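Local structure of phosphoacetylglucosamine mutase (Aspergillus lentulus, 5O9X) at residues G77-D82 against M162-L167; R132-S137 against D245-P250; A281-D286 against G426-D431. The protein catalyses the interconversion of N-acetylglucosamine 6-phosphate and N-acetylglucosamine 1-phosphate, a step on the route to UDP-N-acetylglucosamine. The protein carries 1 engineered substitution. All coordinates share one frame; numbering follows the deposited sequence.

Contact 1 lies inside the first alpha/beta/alpha domain, contact 2 joins that domain to the second at the surface, and contact 3 probably joins the second to the third in the interior. The three are close together: the centre of contact 1 is about 13 Å from that of contact 3 and about 16 Å from that of contact 2. Thr164 OG1 of contact 1 lies 2.6 Å from Asp286 OD2 of contact 3, and Met162 N is 3.1 Å from Arg132 O of contact 2, both probable hydrogen bonds. Asp284 of contact 3 touches the bound glucose 1,6-bisphosphate; the side chains of Lys79 and Thr134 are about 6 and 14 Å from that ligand.

Contact 1: G77-D82 against M162-L167; sequences GVKLVD and MTTPQL
The CA atoms of Lys79 and Thr164 are 9.2 Å apart, and further along the strand Val81 CA lies 8.5 Å from Leu167 CA. The end of strand 75-81 thus passes the first turn of helix 164-176 at a distance that side chains must span. Lys79 does so with a chain bent at chi3 (81°), which carries NZ to 3.3 Å from Thr164 CG2. The lysine lies roughly perpendicular to the threonine side chain and its end meets the methyl branch, while the hydroxyl OG1 is hydrogen-bonded to Asp286. Val81 and Leu167 form the apolar half: the two side chains run antiparallel past one another, CG2 of Val81 3.9 Å from CD2 of Leu167. The helix start is fixed by a capping box. Gln166 N donates to Thr163 OG1 (3.1 Å), and Thr163 N returns a bond to Gln166 OE1, 30° out of the amide carbonyl plane. His168 and Val171 continue the helix face packed on Val81, and Met65 of the adjoining strand 61-66 touches both Thr164 and Leu167. Val78 and Leu80 pack against helix 40-56, so the strand is sandwiched between helices in this alpha/beta/alpha domain.

Contact 2: R132-S137 against D245-P250; sequences RDTRAS and DDVINP
Val247 meets Thr134 and Pro250 meets Ala136 where two irregular loops come together at the surface. The loop 245-250 opens with Asp245, whose carboxylate is salt-bridged to Arg226 and whose carbonyl accepts a weak bond from Val247 N. Asp246 folds the loop on itself: its OD1 receives Asn249 N at 3.1 Å, from 47° above the carboxylate plane, and a weaker bond from Ile248 N. Asp246 is at once the centre of an inverse gamma turn and the start of this Asx motif. Val247 supplies the main apolar touch, its CG1 3.7 Å from Thr134 CG2, the side chains meeting nearly square on. Thr134 can offer this methyl because CG2 stands opposite the carbonyl carbon, with OG1 lodged between the backbone N and C (chi1 55°). A water ties the same residues together, donating to Val247 O at 2.7 Å and to Thr134 O at 3.0 Å. Last, Pro250 CB rests 4.3 Å from Ala136 CB. The facing loop is stiffened by an Asx turn, Arg135 N to Asp133 OD1, and by a salt bridge from Arg135 NE to the syn lone pair of Asp133 OD2 at 2.9 Å. That oxygen also bonds Thr67 OG1, and Arg135 NH1 and NH2 reach carbonyls of Asn71, Pro72 and Asp75. Both loops follow strands, 127-132 and 240-243, of separate alpha/beta/alpha domains, and their meeting belongs to the domain I-domain II interface of a phosphohexomutase.

Contact 3: A281-D286 against G426-D431; sequences ASLDGD and GDAISD
Leu283 sets its two methyl groups against Ala428 and Ile429, packing strand 279-283 of the second alpha/beta/alpha domain onto the first turn of helix 428-442, a helix probably counted with the third domain. Leu283 has the most surface buried here. Its CG lies opposite the carbonyl carbon (chi1 -60°), and the isobutyl fork divides its contacts: CD2 approaches Ala428 CB to 4.0 Å, while CD1 comes to 4.1 Å from Ile429 CG1. Ile429 presents CG1, which its first torsion (-70°) sets beside the backbone N and opposite the carbonyl carbon. The CA atoms of Leu283 and Ala428 are 6.9 Å apart, a spacing the small alanine permits. Ile290 of the neighbouring strand 290-295 touches both Leu283 and Ala428 and extends the apolar patch across the sheet.

The Asp284-Gly285-Asp286 sequence that comes next belongs to what, in related phosphohexomutases, forms the metal-binding loop. Asp284 touches the bound glucose 1,6-bisphosphate, and its OD1 accepts from Asp288 N; Leu283 is thus the residue before one that lines the ligand pocket. On the helix side Asp427 is the N-cap. Its OD2 is held by Tyr191 and Asn422, while OD1 turns to the helix start and accepts two weak bonds, from Ile429 N at 3.1 Å and from Ser430 N at 3.3 Å, the second nearly straight at 173°.

Contact 1: G77-D82 against M162-L167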
ATOM      1  N   GLY A  77     -10.894   8.564   5.104  1.00 16.62           N
ATOM      2  CA  GLY A  77     -10.220   9.196   3.988  1.00 17.16           C
ATOM      3  C   GLY A  77     -10.751   8.662   2.711  1.00 19.44           C
ATOM      4  O   GLY A  77     -11.614   7.764   2.666  1.00 17.65           O
ATOM      5  N   VAL A  78     -10.240   9.187   1.618  1.00 22.19           N
ATOM      6  CA  VAL A  78     -10.804   8.782   0.302  1.00 33.35           C
ATOM      7  C   VAL A  78      -9.695   8.799  -0.686  1.00 42.71           C
ATOM      8  O   VAL A  78      -9.095   9.887  -0.900  1.00 48.05           O
ATOM      9  CB  VAL A  78     -11.867   9.770  -0.273  1.00 31.50           C
ATOM     10  CG1 VAL A  78     -12.792   9.051  -1.188  1.00 40.17           C
ATOM     11  CG2 VAL A  78     -12.690  10.412   0.781  1.00 40.42           C
ATOM     12  N   LYS A  79      -9.421   7.592  -1.206  1.00 46.22           N
ATOM     13  CA  LYS A  79      -8.451   7.290  -2.291  1.00 51.45           C
ATOM     14  C   LYS A  79      -9.034   7.081  -3.701  1.00 50.94           C
ATOM     15  O   LYS A  79      -9.930   6.219  -3.874  1.00 39.07           O
ATOM     16  CB  LYS A  79      -7.787   5.981  -1.946  1.00 44.78           C
ATOM     17  CG  LYS A  79      -6.398   6.000  -2.520  1.00 59.01           C
ATOM     18  CD  LYS A  79      -5.598   4.802  -2.111  1.00 55.88           C
ATOM     19  CE  LYS A  79      -5.956   3.628  -2.983  1.00 43.40           C
ATOM     20  NZ  LYS A  79      -5.005   2.551  -2.621  1.00 37.98           N
ATOM     21  N   LEU A  80      -8.526   7.807  -4.705  1.00 43.63           N
ATOM     22  CA  LEU A  80      -8.946   7.539  -6.098  1.00 34.36           C
ATOM     23  C   LEU A  80      -8.123   6.436  -6.846  1.00 27.14           C
ATOM     24  O   LEU A  80      -6.904   6.321  -6.689  1.00 27.16           O
ATOM     25  CB  LEU A  80      -9.057   8.817  -6.888  1.00 43.64           C
ATOM     26  CG  LEU A  80     -10.203   9.626  -6.282  1.00 51.67           C
ATOM     27  CD1 LEU A  80      -9.660  10.922  -5.667  1.00 54.17           C
ATOM     28  CD2 LEU A  80     -11.208   9.873  -7.391  1.00 45.66           C
ATOM     29  N   VAL A  81      -8.814   5.657  -7.660  1.00 22.08           N
ATOM     30  CA  VAL A  81      -8.234   4.520  -8.394  1.00 23.19           C
ATOM     31  C   VAL A  81      -8.493   4.731  -9.897  1.00 22.54           C
ATOM     32  O   VAL A  81      -9.624   4.794 -10.315  1.00 21.12           O
ATOM     33  CB  VAL A  81      -8.815   3.133  -7.961  1.00 23.11           C
ATOM     34  CG1 VAL A  81      -8.050   1.981  -8.683  1.00 22.94           C
ATOM     35  CG2 VAL A  81      -8.690   2.968  -6.445  1.00 21.71           C
ATOM     36  N   ASP A  82      -7.420   4.772 -10.682  1.00 24.65           N
ATOM     37  CA  ASP A  82      -7.501   4.986 -12.152  1.00 23.41           C
ATOM     38  C   ASP A  82      -7.805   3.631 -12.828  1.00 22.86           C
ATOM     39  O   ASP A  82      -7.728   2.545 -12.176  1.00 22.23           O
ATOM     40  CB  ASP A  82      -6.203   5.607 -12.675  1.00 25.63           C
ATOM     41  CG  ASP A  82      -6.291   7.124 -12.919  1.00 28.95           C
ATOM     42  OD1 ASP A  82      -7.371   7.690 -12.976  1.00 27.34           O
ATOM     43  OD2 ASP A  82      -5.238   7.790 -13.099  1.00 31.42           O
ATOM     44  N   MET A 162     -15.033  -3.894   1.377  1.00 15.32           N
ATOM     45  CA  MET A 162     -13.973  -4.626   0.683  1.00 16.06           C
ATOM     46  C   MET A 162     -12.638  -4.111   1.191  1.00 15.84           C
ATOM     47  O   MET A 162     -12.540  -3.008   1.755  1.00 15.64           O
ATOM     48  CB  MET A 162     -14.059  -4.368  -0.858  1.00 17.10           C
ATOM     49  CG  MET A 162     -15.343  -4.940  -1.519  1.00 22.17           C
ATOM     50  SD  MET A 162     -15.131  -5.429  -3.258  1.00 26.81           S
ATOM     51  CE  MET A 162     -14.546  -3.951  -3.844  1.00 17.83           C
ATOM     52  N   THR A 163     -11.585  -4.893   0.950  1.00 15.12           N
ATOM     53  CA  THR A 163     -10.209  -4.455   1.294  1.00 12.73           C
ATOM     54  C   THR A 163      -9.851  -3.497   0.166  1.00 15.03           C
ATOM     55  O   THR A 163     -10.529  -3.489  -0.892  1.00 14.61           O
ATOM     56  CB  THR A 163      -9.210  -5.673   1.264  1.00 15.46           C
ATOM     57  OG1 THR A 163      -9.070  -6.172  -0.047  1.00 15.13           O
ATOM     58  CG2 THR A 163      -9.677  -6.835   2.170  1.00 13.75           C
ATOM     59  N   THR A 164      -8.876  -2.620   0.413  1.00 14.96           N
ATOM     60  CA  THR A 164      -8.393  -1.741  -0.644  1.00 15.70           C
ATOM     61  C   THR A 164      -8.009  -2.501  -1.913  1.00 15.50           C
ATOM     62  O   THR A 164      -8.410  -2.102  -2.991  1.00 17.69           O
ATOM     63  CB  THR A 164      -7.302  -0.836  -0.060  1.00 16.75           C
ATOM     64  OG1 THR A 164      -7.948   0.063   0.868  1.00 16.88           O
ATOM     65  CG2 THR A 164      -6.598   0.027  -1.158  1.00 19.42           C
ATOM     66  N   PRO A 165      -7.182  -3.548  -1.804  1.00 15.70           N
ATOM     67  CA  PRO A 165      -6.785  -4.227  -3.040  1.00 17.74           C
ATOM     68  C   PRO A 165      -7.969  -4.896  -3.762  1.00 17.89           C
ATOM     69  O   PRO A 165      -7.950  -4.957  -4.990  1.00 18.18           O
ATOM     70  CB  PRO A 165      -5.844  -5.353  -2.538  1.00 17.93           C
ATOM     71  CG  PRO A 165      -5.332  -4.881  -1.232  1.00 18.89           C
ATOM     72  CD  PRO A 165      -6.380  -3.977  -0.633  1.00 15.56           C
ATOM     73  N   GLN A 166      -8.991  -5.371  -3.021  1.00 19.15           N
ATOM     74  CA  GLN A 166     -10.251  -5.859  -3.721  1.00 16.47           C
ATOM     75  C   GLN A 166     -10.862  -4.790  -4.609  1.00 18.76           C
ATOM     76  O   GLN A 166     -11.249  -5.102  -5.768  1.00 19.04           O
ATOM     77  CB  GLN A 166     -11.296  -6.384  -2.764  1.00 16.48           C
ATOM     78  CG  GLN A 166     -10.898  -7.756  -2.256  1.00 15.68           C
ATOM     79  CD  GLN A 166     -11.899  -8.262  -1.212  1.00 18.19           C
ATOM     80  OE1 GLN A 166     -12.546  -7.465  -0.453  1.00 15.69           O
ATOM     81  NE2 GLN A 166     -12.052  -9.583  -1.172  1.00 17.85           N
ATOM     82  N   LEU A 167     -10.977  -3.563  -4.085  1.00 18.63           N
ATOM     83  CA  LEU A 167     -11.518  -2.471  -4.896  1.00 17.96           C
ATOM     84  C   LEU A 167     -10.616  -2.206  -6.159  1.00 20.67           C
ATOM     85  O   LEU A 167     -11.129  -2.099  -7.275  1.00 17.74           O
ATOM     86  CB  LEU A 167     -11.810  -1.200  -3.992  1.00 17.54           C
ATOM     87  CG  LEU A 167     -12.374  -0.223  -5.005  1.00 21.74           C
ATOM     88  CD1 LEU A 167     -13.840  -0.340  -5.427  1.00 19.85           C
ATOM     89  CD2 LEU A 167     -11.824   1.162  -4.901  1.00 24.84           C
TER

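Contact 2: R132-S137 against D245-P250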
ATOM      1  N   ARG A 132     -15.652   0.507   0.964  1.00 15.48           N
ATOM      2  CA  ARG A 132     -15.159   1.137   2.129  1.00 15.99           C
ATOM      3  C   ARG A 132     -14.664   0.040   3.062  1.00 16.00           C
ATOM      4  O   ARG A 132     -15.048  -1.139   2.892  1.00 15.20           O
ATOM      5  CB  ARG A 132     -16.328   1.883   2.861  1.00 15.01           C
ATOM      6  CG  ARG A 132     -17.538   0.994   3.268  1.00 16.59           C
ATOM      7  CD  ARG A 132     -18.863   1.861   3.325  1.00 20.12           C
ATOM      8  NE  ARG A 132     -20.039   1.210   4.025  1.00 22.65           N
ATOM      9  CZ  ARG A 132     -21.260   0.871   3.628  1.00 35.69           C
ATOM     10  NH1 ARG A 132     -21.740   0.907   2.320  1.00 45.35           N
ATOM     11  NH2 ARG A 132     -22.043   0.392   4.608  1.00 27.16           N
ATOM     12  N   ASP A 133     -13.823   0.422   4.016  1.00 16.00           N
ATOM     13  CA  ASP A 133     -13.412  -0.531   5.051  1.00 16.26           C
ATOM     14  C   ASP A 133     -14.515  -0.437   6.179  1.00 16.05           C
ATOM     15  O   ASP A 133     -15.600   0.085   5.918  1.00 16.09           O
ATOM     16  CB  ASP A 133     -11.959  -0.240   5.556  1.00 15.02           C
ATOM     17  CG  ASP A 133     -11.840   1.089   6.276  1.00 17.30           C
ATOM     18  OD1 ASP A 133     -12.885   1.754   6.552  1.00 15.67           O
ATOM     19  OD2 ASP A 133     -10.666   1.494   6.590  1.00 18.95           O
ATOM     20  N   THR A 134     -14.213  -0.920   7.395  1.00 15.95           N
ATOM     21  CA  THR A 134     -15.212  -1.112   8.432  1.00 16.88           C
ATOM     22  C   THR A 134     -15.458   0.133   9.295  1.00 16.27           C
ATOM     23  O   THR A 134     -16.218   0.035  10.267  1.00 15.73           O
ATOM     24  CB  THR A 134     -14.862  -2.307   9.358  1.00 15.56           C
ATOM     25  OG1 THR A 134     -13.531  -2.102   9.903  1.00 17.20           O
ATOM     26  CG2 THR A 134     -14.949  -3.647   8.578  1.00 17.05           C
ATOM     27  N   ARG A 135     -14.759   1.255   8.975  1.00 14.94           N
ATOM     28  CA  ARG A 135     -14.722   2.392   9.869  1.00 15.08           C
ATOM     29  C   ARG A 135     -16.183   2.928  10.126  1.00 15.90           C
ATOM     30  O   ARG A 135     -17.020   2.819   9.258  1.00 16.51           O
ATOM     31  CB  ARG A 135     -13.857   3.528   9.302  1.00 13.72           C
ATOM     32  CG  ARG A 135     -12.307   3.258   9.434  1.00 11.99           C
ATOM     33  CD  ARG A 135     -11.510   4.165   8.491  1.00 12.32           C
ATOM     34  NE  ARG A 135     -10.148   3.558   8.518  1.00 13.15           N
ATOM     35  CZ  ARG A 135      -9.262   3.862   9.478  1.00 13.84           C
ATOM     36  NH1 ARG A 135      -9.506   4.842  10.398  1.00 12.64           N
ATOM     37  NH2 ARG A 135      -8.100   3.205   9.530  1.00 13.73           N
ATOM     38  N   ALA A 136     -16.425   3.483  11.303  1.00 14.93           N
ATOM     39  CA  ALA A 136     -17.815   3.820  11.705  1.00 17.34           C
ATOM     40  C   ALA A 136     -18.400   4.879  10.783  1.00 18.28           C
ATOM     41  O   ALA A 136     -19.619   4.842  10.449  1.00 18.85           O
ATOM     42  CB  ALA A 136     -17.807   4.339  13.096  1.00 16.85           C
ATOM     43  N   SER A 137     -17.555   5.808  10.362  1.00 16.84           N
ATOM     44  CA  SER A 137     -18.010   6.888   9.448  1.00 17.24           C
ATOM     45  C   SER A 137     -18.217   6.494   8.014  1.00 17.03           C
ATOM     46  O   SER A 137     -18.659   7.347   7.208  1.00 17.66           O
ATOM     47  CB  SER A 137     -16.980   8.045   9.430  1.00 17.14           C
ATOM     48  OG  SER A 137     -15.670   7.565   9.080  1.00 17.24           O
ATOM     49  N   ASP A 245     -10.082 -10.281  14.473  1.00 15.41           N
ATOM     50  CA  ASP A 245     -10.979 -10.008  13.394  1.00 15.95           C
ATOM     51  C   ASP A 245     -12.206  -9.275  13.917  1.00 17.41           C
ATOM     52  O   ASP A 245     -13.333  -9.466  13.399  1.00 20.13           O
ATOM     53  CB  ASP A 245     -11.338 -11.361  12.664  1.00 19.12           C
ATOM     54  CG  ASP A 245     -12.223 -12.293  13.533  1.00 22.25           C
ATOM     55  OD1 ASP A 245     -12.448 -11.973  14.712  1.00 23.48           O
ATOM     56  OD2 ASP A 245     -12.754 -13.284  13.029  1.00 23.62           O
ATOM     57  N   ASP A 246     -12.067  -8.478  14.990  1.00 15.95           N
ATOM     58  CA  ASP A 246     -13.316  -7.884  15.574  1.00 16.86           C
ATOM     59  C   ASP A 246     -13.789  -6.630  14.825  1.00 17.42           C
ATOM     60  O   ASP A 246     -13.519  -5.478  15.243  1.00 19.18           O
ATOM     61  CB  ASP A 246     -13.157  -7.686  17.094  1.00 19.52           C
ATOM     62  CG  ASP A 246     -14.354  -6.987  17.762  1.00 21.99           C
ATOM     63  OD1 ASP A 246     -15.472  -6.950  17.192  1.00 20.86           O
ATOM     64  OD2 ASP A 246     -14.129  -6.478  18.879  1.00 24.04           O
ATOM     65  N   VAL A 247     -14.540  -6.869  13.734  1.00 16.04           N
ATOM     66  CA  VAL A 247     -15.032  -5.788  12.876  1.00 15.60           C
ATOM     67  C   VAL A 247     -16.338  -5.234  13.472  1.00 16.66           C
ATOM     68  O   VAL A 247     -16.935  -4.368  12.892  1.00 17.13           O
ATOM     69  CB  VAL A 247     -15.274  -6.219  11.407  1.00 17.23           C
ATOM     70  CG1 VAL A 247     -13.931  -6.542  10.715  1.00 16.10           C
ATOM     71  CG2 VAL A 247     -16.254  -7.409  11.350  1.00 15.92           C
ATOM     72  N   ILE A 248     -16.772  -5.791  14.595  1.00 15.63           N
ATOM     73  CA  ILE A 248     -17.994  -5.326  15.244  1.00 17.56           C
ATOM     74  C   ILE A 248     -17.727  -4.092  16.145  1.00 19.63           C
ATOM     75  O   ILE A 248     -18.543  -3.161  16.201  1.00 21.42           O
ATOM     76  CB  ILE A 248     -18.612  -6.493  16.099  1.00 18.63           C
ATOM     77  CG1 ILE A 248     -18.894  -7.760  15.255  1.00 18.35           C
ATOM     78  CG2 ILE A 248     -19.853  -6.026  16.914  1.00 17.63           C
ATOM     79  CD1 ILE A 248     -19.976  -7.497  14.196  1.00 20.18           C
ATOM     80  N   ASN A 249     -16.656  -4.114  16.923  1.00 19.61           N
ATOM     81  CA  ASN A 249     -16.335  -2.923  17.750  1.00 19.74           C
ATOM     82  C   ASN A 249     -15.351  -2.050  16.897  1.00 20.16           C
ATOM     83  O   ASN A 249     -14.175  -2.475  16.674  1.00 17.21           O
ATOM     84  CB  ASN A 249     -15.704  -3.327  19.073  1.00 20.70           C
ATOM     85  CG  ASN A 249     -15.316  -2.117  19.929  1.00 26.27           C
ATOM     86  OD1 ASN A 249     -15.473  -0.950  19.517  1.00 24.87           O
ATOM     87  ND2 ASN A 249     -14.816  -2.376  21.108  1.00 24.64           N
ATOM     88  N   PRO A 250     -15.805  -0.854  16.428  1.00 19.72           N
ATOM     89  CA  PRO A 250     -14.979  -0.002  15.571  1.00 20.84           C
ATOM     90  C   PRO A 250     -13.749   0.570  16.335  1.00 20.47           C
ATOM     91  O   PRO A 250     -12.778   0.907  15.705  1.00 19.06           O
ATOM     92  CB  PRO A 250     -15.926   1.155  15.214  1.00 22.27           C
ATOM     93  CG  PRO A 250     -16.857   1.241  16.414  1.00 23.45           C
ATOM     94  CD  PRO A 250     -17.086  -0.185  16.792  1.00 23.01           C
TER
HETATM   95  O   HOH W   1     -16.659  -1.640  12.687  1.00 16.64           O

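Contact 3: A281-D286 against G426-D431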
ATOM      1  N   ALA A 281       2.044 -13.207  10.953  1.00 15.13           N
ATOM      2  CA  ALA A 281       2.051 -11.994  10.115  1.00 13.61           C
ATOM      3  C   ALA A 281       0.951 -11.069  10.583  1.00 13.81           C
ATOM      4  O   ALA A 281       0.013 -11.492  11.284  1.00 15.40           O
ATOM      5  CB  ALA A 281       1.859 -12.371   8.661  1.00 12.29           C
ATOM      6  N   SER A 282       1.083  -9.785  10.270  1.00 13.98           N
ATOM      7  CA  SER A 282       0.010  -8.842  10.610  1.00 13.97           C
ATOM      8  C   SER A 282      -0.367  -8.077   9.361  1.00 15.11           C
ATOM      9  O   SER A 282       0.508  -7.599   8.656  1.00 13.88           O
ATOM     10  CB  SER A 282       0.565  -7.847  11.615  1.00 14.01           C
ATOM     11  OG  SER A 282       0.511  -8.388  12.945  1.00 17.91           O
ATOM     12  N   LEU A 283      -1.677  -7.980   9.081  1.00 13.88           N
ATOM     13  CA  LEU A 283      -2.192  -7.099   8.050  1.00 15.14           C
ATOM     14  C   LEU A 283      -2.529  -5.772   8.727  1.00 15.64           C
ATOM     15  O   LEU A 283      -2.480  -5.672   9.924  1.00 13.96           O
ATOM     16  CB  LEU A 283      -3.567  -7.659   7.554  1.00 16.32           C
ATOM     17  CG  LEU A 283      -3.504  -9.074   6.961  1.00 19.36           C
ATOM     18  CD1 LEU A 283      -4.890  -9.516   6.488  1.00 17.84           C
ATOM     19  CD2 LEU A 283      -2.467  -9.119   5.813  1.00 19.59           C
ATOM     20  N   ASP A 284      -2.898  -4.760   7.954  1.00 15.03           N
ATOM     21  CA  ASP A 284      -3.458  -3.560   8.609  1.00 15.96           C
ATOM     22  C   ASP A 284      -4.962  -3.481   8.349  1.00 16.23           C
ATOM     23  O   ASP A 284      -5.538  -4.433   7.807  1.00 16.55           O
ATOM     24  CB  ASP A 284      -2.656  -2.260   8.277  1.00 16.42           C
ATOM     25  CG  ASP A 284      -2.815  -1.842   6.858  1.00 19.82           C
ATOM     26  OD1 ASP A 284      -3.312  -2.686   6.034  1.00 19.90           O
ATOM     27  OD2 ASP A 284      -2.450  -0.669   6.539  1.00 21.56           O
ATOM     28  N   GLY A 285      -5.589  -2.388   8.812  1.00 16.44           N
ATOM     29  CA  GLY A 285      -7.065  -2.205   8.794  1.00 18.12           C
ATOM     30  C   GLY A 285      -7.742  -2.253   7.418  1.00 17.63           C
ATOM     31  O   GLY A 285      -8.925  -2.621   7.356  1.00 17.61           O
ATOM     32  N   ASP A 286      -7.066  -1.888   6.313  1.00 16.21           N
ATOM     33  CA  ASP A 286      -7.665  -2.096   4.944  1.00 17.19           C
ATOM     34  C   ASP A 286      -6.974  -3.242   4.148  1.00 15.58           C
ATOM     35  O   ASP A 286      -7.149  -3.405   2.908  1.00 16.02           O
ATOM     36  CB  ASP A 286      -7.690  -0.806   4.107  1.00 18.68           C
ATOM     37  CG  ASP A 286      -6.304  -0.317   3.709  1.00 19.97           C
ATOM     38  OD1 ASP A 286      -5.362  -0.719   4.429  1.00 19.59           O
ATOM     39  OD2 ASP A 286      -6.147   0.500   2.712  1.00 19.63           O
ATOM     40  N   GLY A 426       0.104  -2.800  -4.441  1.00 36.29           N
ATOM     41  CA  GLY A 426       0.242  -4.131  -3.877  1.00 31.49           C
ATOM     42  C   GLY A 426      -1.015  -4.639  -3.248  1.00 35.45           C
ATOM     43  O   GLY A 426      -1.990  -3.871  -3.048  1.00 37.39           O
ATOM     44  N   ASP A 427      -1.020  -5.932  -2.953  1.00 23.72           N
ATOM     45  CA  ASP A 427      -2.157  -6.562  -2.270  1.00 20.25           C
ATOM     46  C   ASP A 427      -1.568  -7.391  -1.144  1.00 19.62           C
ATOM     47  O   ASP A 427      -0.932  -8.395  -1.421  1.00 20.96           O
ATOM     48  CB  ASP A 427      -2.941  -7.392  -3.319  1.00 18.25           C
ATOM     49  CG  ASP A 427      -4.019  -8.266  -2.693  1.00 19.71           C
ATOM     50  OD1 ASP A 427      -4.030  -8.411  -1.462  1.00 19.20           O
ATOM     51  OD2 ASP A 427      -4.864  -8.829  -3.409  1.00 22.41           O
ATOM     52  N   ALA A 428      -1.768  -6.998   0.117  1.00 19.11           N
ATOM     53  CA  ALA A 428      -1.219  -7.713   1.259  1.00 20.58           C
ATOM     54  C   ALA A 428      -1.532  -9.220   1.353  1.00 20.63           C
ATOM     55  O   ALA A 428      -0.655 -10.039   1.693  1.00 19.57           O
ATOM     56  CB  ALA A 428      -1.552  -7.034   2.566  1.00 20.54           C
ATOM     57  N   ILE A 429      -2.771  -9.604   1.049  1.00 17.51           N
ATOM     58  CA  ILE A 429      -3.098 -11.006   1.189  1.00 16.99           C
ATOM     59  C   ILE A 429      -2.464 -11.820   0.067  1.00 17.91           C
ATOM     60  O   ILE A 429      -2.046 -12.951   0.321  1.00 18.68           O
ATOM     61  CB  ILE A 429      -4.629 -11.170   1.207  1.00 17.06           C
ATOM     62  CG1 ILE A 429      -5.158 -10.590   2.558  1.00 18.11           C
ATOM     63  CG2 ILE A 429      -5.036 -12.629   0.848  1.00 15.06           C
ATOM     64  CD1 ILE A 429      -6.674 -10.559   2.745  1.00 16.08           C
ATOM     65  N   SER A 430      -2.410 -11.270  -1.173  1.00 16.97           N
ATOM     66  CA  SER A 430      -1.697 -11.945  -2.284  1.00 19.72           C
ATOM     67  C   SER A 430      -0.175 -12.040  -1.960  1.00 18.44           C
ATOM     68  O   SER A 430       0.450 -13.072  -2.184  1.00 15.01           O
ATOM     69  CB  SER A 430      -1.998 -11.098  -3.565  1.00 27.71           C
ATOM     70  OG  SER A 430      -0.982 -11.211  -4.521  1.00 39.07           O
ATOM     71  N   ASP A 431       0.397 -10.964  -1.394  1.00 16.81           N
ATOM     72  CA  ASP A 431       1.790 -10.976  -0.869  1.00 17.86           C
ATOM     73  C   ASP A 431       1.997 -12.032   0.219  1.00 17.31           C
ATOM     74  O   ASP A 431       3.031 -12.717   0.251  1.00 17.89           O
ATOM     75  CB  ASP A 431       2.219  -9.636  -0.334  1.00 18.98           C
ATOM     76  CG  ASP A 431       2.320  -8.559  -1.400  1.00 20.36           C
ATOM     77  OD1 ASP A 431       2.417  -8.834  -2.621  1.00 18.87           O
ATOM     78  OD2 ASP A 431       2.313  -7.360  -0.973  1.00 20.24           O
TER